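Local coordinates for protein lovastatin nonaketide synthase mokA (PDB 6AD3) that catalyses the iterative nine-step assembly of the polyketide in monacolin K (lovastatin) biosynthesis, represented here by its condensation domain, at residues R208-E222 with R357-A370. The protein carries 1 engineered substitution. Residues are numbered along the deposited sequence; the frame is centred on the assembly and turned at random.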
loop_
_atom_site.group_PDB
_atom_site.type_symbol
_atom_site.label_atom_id
_atom_site.label_comp_id
_atom_site.label_asym_id
_atom_site.label_seq_id
_atom_site.Cartn_x
_atom_site.Cartn_y
_atom_site.Cartn_z
ATOM N N ARG A 208 -6.781 -4.299 7.881
ATOM C CA ARG A 208 -6.110 -3.008 7.671
ATOM C C ARG A 208 -5.495 -2.447 8.946
ATOM O O ARG A 208 -4.442 -1.853 8.893
ATOM C CB ARG A 208 -7.106 -2.019 7.101
ATOM C CG ARG A 208 -6.651 -0.556 6.994
ATOM C CD ARG A 208 -5.703 -0.319 5.861
ATOM N NE ARG A 208 -4.369 -0.865 6.104
ATOM C CZ ARG A 208 -3.399 -0.899 5.203
ATOM N NH1 ARG A 208 -3.605 -0.448 3.987
ATOM N NH2 ARG A 208 -2.208 -1.396 5.506
ATOM N N PHE A 209 -6.195 -2.562 10.072
ATOM C CA PHE A 209 -5.794 -1.857 11.244
ATOM C C PHE A 209 -4.463 -2.361 11.864
ATOM O O PHE A 209 -3.909 -1.676 12.745
ATOM C CB PHE A 209 -6.871 -1.934 12.332
ATOM C CG PHE A 209 -8.148 -1.194 12.029
ATOM C CD1 PHE A 209 -8.274 -0.384 10.923
ATOM C CD2 PHE A 209 -9.265 -1.384 12.849
ATOM C CE1 PHE A 209 -9.469 0.180 10.608
ATOM C CE2 PHE A 209 -10.468 -0.805 12.526
ATOM C CZ PHE A 209 -10.554 0.024 11.439
ATOM N N VAL A 210 -4.010 -3.561 11.499
ATOM C CA VAL A 210 -2.889 -4.230 12.209
ATOM C C VAL A 210 -1.641 -4.449 11.378
ATOM O O VAL A 210 -0.663 -4.978 11.887
ATOM C CB VAL A 210 -3.293 -5.553 12.890
ATOM C CG1 VAL A 210 -4.439 -5.295 13.885
ATOM C CG2 VAL A 210 -3.724 -6.598 11.849
ATOM N N GLY A 211 -1.681 -4.061 10.108
ATOM C CA GLY A 211 -0.552 -4.308 9.241
ATOM C C GLY A 211 -0.359 -3.374 8.087
ATOM O O GLY A 211 -1.103 -2.401 7.910
ATOM N N ASP A 212 0.717 -3.657 7.331
ATOM C CA ASP A 212 1.055 -2.955 6.072
ATOM C C ASP A 212 2.296 -3.626 5.498
ATOM O O ASP A 212 2.716 -4.649 6.004
ATOM C CB ASP A 212 1.267 -1.404 6.261
ATOM C CG ASP A 212 2.467 -1.026 7.153
ATOM O OD1 ASP A 212 3.405 -1.824 7.371
ATOM O OD2 ASP A 212 2.496 0.148 7.606
ATOM N N GLY A 213 2.742 -3.180 4.326
ATOM C CA GLY A 213 3.811 -3.906 3.609
ATOM C C GLY A 213 5.058 -4.092 4.471
ATOM O O GLY A 213 5.705 -5.148 4.431
ATOM N N SER A 214 5.459 -3.059 5.217
ATOM C CA SER A 214 6.610 -3.192 6.103
ATOM C C SER A 214 6.402 -4.158 7.261
ATOM O O SER A 214 7.311 -4.911 7.669
ATOM C CB SER A 214 7.047 -1.813 6.607
ATOM O OG SER A 214 7.470 -1.012 5.519
ATOM N N THR A 215 5.183 -4.167 7.803
ATOM C CA THR A 215 4.840 -5.132 8.804
ATOM C C THR A 215 4.935 -6.555 8.288
ATOM O O THR A 215 5.457 -7.448 8.980
ATOM C CB THR A 215 3.470 -4.826 9.406
ATOM O OG1 THR A 215 3.592 -3.610 10.178
ATOM C CG2 THR A 215 3.004 -5.940 10.296
ATOM N N THR A 216 4.441 -6.801 7.092
ATOM C CA THR A 216 4.575 -8.136 6.486
ATOM C C THR A 216 6.034 -8.565 6.346
ATOM O O THR A 216 6.403 -9.650 6.786
ATOM C CB THR A 216 3.884 -8.194 5.115
ATOM O OG1 THR A 216 2.522 -7.777 5.267
ATOM C CG2 THR A 216 3.915 -9.611 4.526
ATOM N N GLU A 217 6.895 -7.638 5.896
ATOM C CA GLU A 217 8.346 -7.905 5.835
ATOM C C GLU A 217 8.857 -8.249 7.215
ATOM O O GLU A 217 9.610 -9.242 7.393
ATOM C CB GLU A 217 9.085 -6.666 5.298
ATOM C CG GLU A 217 8.818 -6.355 3.821
ATOM C CD GLU A 217 9.219 -4.928 3.392
ATOM O OE1 GLU A 217 8.850 -4.507 2.252
ATOM O OE2 GLU A 217 9.713 -4.141 4.228
ATOM N N ASN A 218 8.466 -7.445 8.210
ATOM C CA ASN A 218 8.973 -7.625 9.572
ATOM C C ASN A 218 8.540 -9.012 10.105
ATOM O O ASN A 218 9.281 -9.642 10.838
ATOM C CB ASN A 218 8.479 -6.527 10.523
ATOM C CG ASN A 218 9.131 -5.169 10.283
ATOM O OD1 ASN A 218 8.752 -4.155 10.926
ATOM N ND2 ASN A 218 10.178 -5.149 9.480
ATOM N N ILE A 219 7.298 -9.430 9.828
ATOM C CA ILE A 219 6.828 -10.744 10.323
ATOM C C ILE A 219 7.721 -11.870 9.778
ATOM O O ILE A 219 8.124 -12.784 10.529
ATOM C CB ILE A 219 5.353 -10.988 9.910
ATOM C CG1 ILE A 219 4.442 -10.072 10.746
ATOM C CG2 ILE A 219 4.982 -12.449 10.071
ATOM C CD1 ILE A 219 3.037 -9.907 10.209
ATOM N N PHE A 220 7.972 -11.850 8.462
ATOM C CA PHE A 220 8.793 -12.874 7.834
ATOM C C PHE A 220 10.172 -12.868 8.488
ATOM O O PHE A 220 10.703 -13.905 8.848
ATOM C CB PHE A 220 8.940 -12.619 6.332
ATOM C CG PHE A 220 7.857 -13.241 5.458
ATOM C CD1 PHE A 220 6.598 -12.610 5.287
ATOM C CD2 PHE A 220 8.170 -14.313 4.592
ATOM C CE1 PHE A 220 5.652 -13.080 4.322
ATOM C CE2 PHE A 220 7.232 -14.742 3.601
ATOM C CZ PHE A 220 6.052 -14.022 3.349
ATOM N N VAL A 221 10.768 -11.695 8.610
ATOM C CA VAL A 221 12.107 -11.580 9.165
ATOM C C VAL A 221 12.201 -12.050 10.629
ATOM O O VAL A 221 13.137 -12.747 11.002
ATOM C CB VAL A 221 12.631 -10.124 8.967
ATOM C CG1 VAL A 221 13.819 -9.850 9.845
ATOM C CG2 VAL A 221 12.947 -9.910 7.518
ATOM N N GLU A 222 11.219 -11.689 11.458
ATOM C CA GLU A 222 11.197 -12.160 12.835
ATOM C C GLU A 222 10.992 -13.655 12.910
ATOM O O GLU A 222 11.697 -14.343 13.653
ATOM C CB GLU A 222 10.156 -11.419 13.668
ATOM C CG GLU A 222 10.553 -9.968 13.989
ATOM C CD GLU A 222 9.779 -9.355 15.171
ATOM O OE1 GLU A 222 10.116 -8.224 15.531
ATOM O OE2 GLU A 222 8.969 -10.036 15.820
ATOM N N ARG A 357 7.962 5.474 8.298
ATOM C CA ARG A 357 8.833 4.928 9.315
ATOM C C ARG A 357 10.180 5.623 9.157
ATOM O O ARG A 357 10.838 5.461 8.157
ATOM C CB ARG A 357 8.972 3.429 9.123
ATOM C CG ARG A 357 7.694 2.654 9.382
ATOM C CD ARG A 357 7.814 1.242 8.866
ATOM N NE ARG A 357 6.578 0.467 8.854
ATOM C CZ ARG A 357 6.289 -0.483 9.734
ATOM N NH1 ARG A 357 7.119 -0.747 10.716
ATOM N NH2 ARG A 357 5.168 -1.171 9.638
ATOM N N THR A 358 10.534 6.372 10.192
ATOM C CA THR A 358 11.514 7.439 10.177
ATOM C C THR A 358 12.647 7.298 11.220
ATOM O O THR A 358 13.441 8.216 11.390
ATOM C CB THR A 358 10.797 8.808 10.403
ATOM O OG1 THR A 358 10.586 9.043 11.794
ATOM C CG2 THR A 358 9.428 8.832 9.776
ATOM N N ASN A 359 12.671 6.193 11.948
ATOM C CA ASN A 359 13.683 5.931 12.950
ATOM C C ASN A 359 13.716 4.449 13.298
ATOM O O ASN A 359 12.896 3.692 12.844
ATOM C CB ASN A 359 13.504 6.796 14.180
ATOM C CG ASN A 359 12.256 6.467 14.944
ATOM O OD1 ASN A 359 11.902 5.326 15.101
ATOM N ND2 ASN A 359 11.584 7.476 15.412
ATOM N N VAL A 360 14.689 4.055 14.097
ATOM C CA VAL A 360 14.950 2.659 14.324
ATOM C C VAL A 360 13.705 1.962 14.854
ATOM O O VAL A 360 13.362 0.907 14.394
ATOM C CB VAL A 360 16.061 2.552 15.397
ATOM C CG1 VAL A 360 16.197 1.158 15.973
ATOM C CG2 VAL A 360 17.372 3.053 14.835
ATOM N N ASP A 361 13.051 2.563 15.829
ATOM C CA ASP A 361 11.889 1.933 16.416
ATOM C C ASP A 361 10.715 1.826 15.439
ATOM O O ASP A 361 10.083 0.810 15.362
ATOM C CB ASP A 361 11.488 2.623 17.699
ATOM C CG ASP A 361 12.310 2.149 18.902
ATOM O OD1 ASP A 361 13.090 1.212 18.796
ATOM O OD2 ASP A 361 12.145 2.711 19.969
ATOM N N GLU A 362 10.460 2.886 14.687
ATOM C CA GLU A 362 9.400 2.868 13.689
ATOM C C GLU A 362 9.627 1.808 12.629
ATOM O O GLU A 362 8.707 1.205 12.159
ATOM C CB GLU A 362 9.270 4.230 12.998
ATOM C CG GLU A 362 8.847 5.322 13.949
ATOM C CD GLU A 362 8.848 6.725 13.307
ATOM O OE1 GLU A 362 8.325 7.623 13.976
ATOM O OE2 GLU A 362 9.607 6.968 12.325
ATOM N N LEU A 363 10.882 1.593 12.241
ATOM C CA LEU A 363 11.189 0.578 11.262
ATOM C C LEU A 363 10.943 -0.833 11.779
ATOM O O LEU A 363 10.575 -1.699 10.998
ATOM C CB LEU A 363 12.639 0.693 10.798
ATOM C CG LEU A 363 12.938 1.919 9.957
ATOM C CD1 LEU A 363 14.476 2.134 9.906
ATOM C CD2 LEU A 363 12.389 1.744 8.545
ATOM N N ALA A 364 11.198 -1.060 13.076
ATOM C CA ALA A 364 11.120 -2.403 13.689
ATOM C C ALA A 364 9.711 -2.769 14.162
ATOM O O ALA A 364 9.388 -3.934 14.329
ATOM C CB ALA A 364 12.103 -2.496 14.846
ATOM N N GLY A 365 8.860 -1.777 14.281
ATOM C CA GLY A 365 7.537 -1.971 14.869
ATOM C C GLY A 365 6.584 -2.713 13.918
ATOM O O GLY A 365 6.766 -2.727 12.697
ATOM N N MET A 366 5.542 -3.282 14.493
ATOM C CA MET A 366 4.452 -3.850 13.743
ATOM C C MET A 366 3.254 -2.913 13.801
ATOM O O MET A 366 3.035 -2.224 14.796
ATOM C CB MET A 366 4.054 -5.217 14.326
ATOM C CG MET A 366 5.165 -6.238 14.410
ATOM S SD MET A 366 5.758 -6.729 12.761
ATOM C CE MET A 366 6.843 -8.079 13.223
ATOM N N GLY A 367 2.472 -2.913 12.728
ATOM C CA GLY A 367 1.190 -2.264 12.687
ATOM C C GLY A 367 1.021 -1.468 11.395
ATOM O O GLY A 367 1.733 -1.707 10.399
ATOM N N PHE A 368 0.019 -0.603 11.386
ATOM C CA PHE A 368 -0.404 0.111 10.193
ATOM C C PHE A 368 0.144 1.533 10.216
ATOM O O PHE A 368 -0.413 2.400 10.881
ATOM C CB PHE A 368 -1.931 0.119 10.098
ATOM C CG PHE A 368 -2.484 0.975 9.009
ATOM C CD1 PHE A 368 -1.838 1.093 7.795
ATOM C CD2 PHE A 368 -3.694 1.654 9.190
ATOM C CE1 PHE A 368 -2.400 1.811 6.749
ATOM C CE2 PHE A 368 -4.251 2.383 8.144
ATOM C CZ PHE A 368 -3.583 2.488 6.939
ATOM N N PHE A 369 1.313 1.717 9.600
ATOM C CA PHE A 369 2.026 3.016 9.615
ATOM C C PHE A 369 1.938 3.722 8.284
ATOM O O PHE A 369 2.125 4.923 8.227
ATOM C CB PHE A 369 3.492 2.828 9.941
ATOM C CG PHE A 369 3.748 2.426 11.363
ATOM C CD1 PHE A 369 3.825 3.387 12.357
ATOM C CD2 PHE A 369 3.850 1.080 11.726
ATOM C CE1 PHE A 369 4.092 3.015 13.672
ATOM C CE2 PHE A 369 4.120 0.717 13.035
ATOM C CZ PHE A 369 4.269 1.676 13.996
ATOM N N ALA A 370 1.698 2.963 7.216
ATOM C CA ALA A 370 1.799 3.470 5.833
ATOM C C ALA A 370 0.893 4.675 5.534
ATOM O O ALA A 370 -0.180 4.854 6.118
ATOM C CB ALA A 370 1.547 2.345 4.833
HETATM O O HOH W 1 -1.590 -0.809 13.579
HETATM O O HOH W 2 4.738 1.343 6.824
HETATM O O HOH W 3 10.367 -6.353 13.479
#
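At the stretch that corresponds to the HHxxxDG signature of condensation domains, Asp212 of the N-terminal lobe is locked to Arg357 and to the loop 365-370 of the C-terminal lobe. The Asp212 carboxylate is gripped at both oxygens. OD1 accepts from Arg357 NH2 on its syn side (2.9 Å, a salt bridge) and from Thr215 N, so the same aspartate caps helix 213-227. OD2 receives Phe369 N from above the carboxylate plane at 2.8 Å and Ala370 N on its anti side at 3.0 Å, while a water links it to Arg357 NE. These bonds fix the carboxylate's rotation. Arg357 reaches over with an extended chain; Ser214 CB lies over one face of its guanidinium and Phe369 CD2 over the opposite one, both toward the rim, and NH1 bonds Gly365 O almost straight (171°). Thr215 OG1 takes a bond from Arg357 NH2 and donates to Gly367 O at 2.7 Å, on a lone pair in the carbonyl plane.

The signature runs from His207 to Gly213, with Arg208 at the second histidine position; in condensation domains this motif lines the tunnel between the two lobes, and the present position is consistent with that. The Arg208 chain leaves trans to the backbone nitrogen (chi1 172°) and folds at chi2 and chi3, which lays the guanidinium flat on Phe368, centres 3.8 Å apart and planes at 12°; NH2 is tied to Gly211 O and NH1 to Glu462. At the far end, Met366 lays SD and CE against Asn218 CB (both 3.5 Å), CE also nearing Ile219 and the carboxylate of Glu222, which is paired with Arg125.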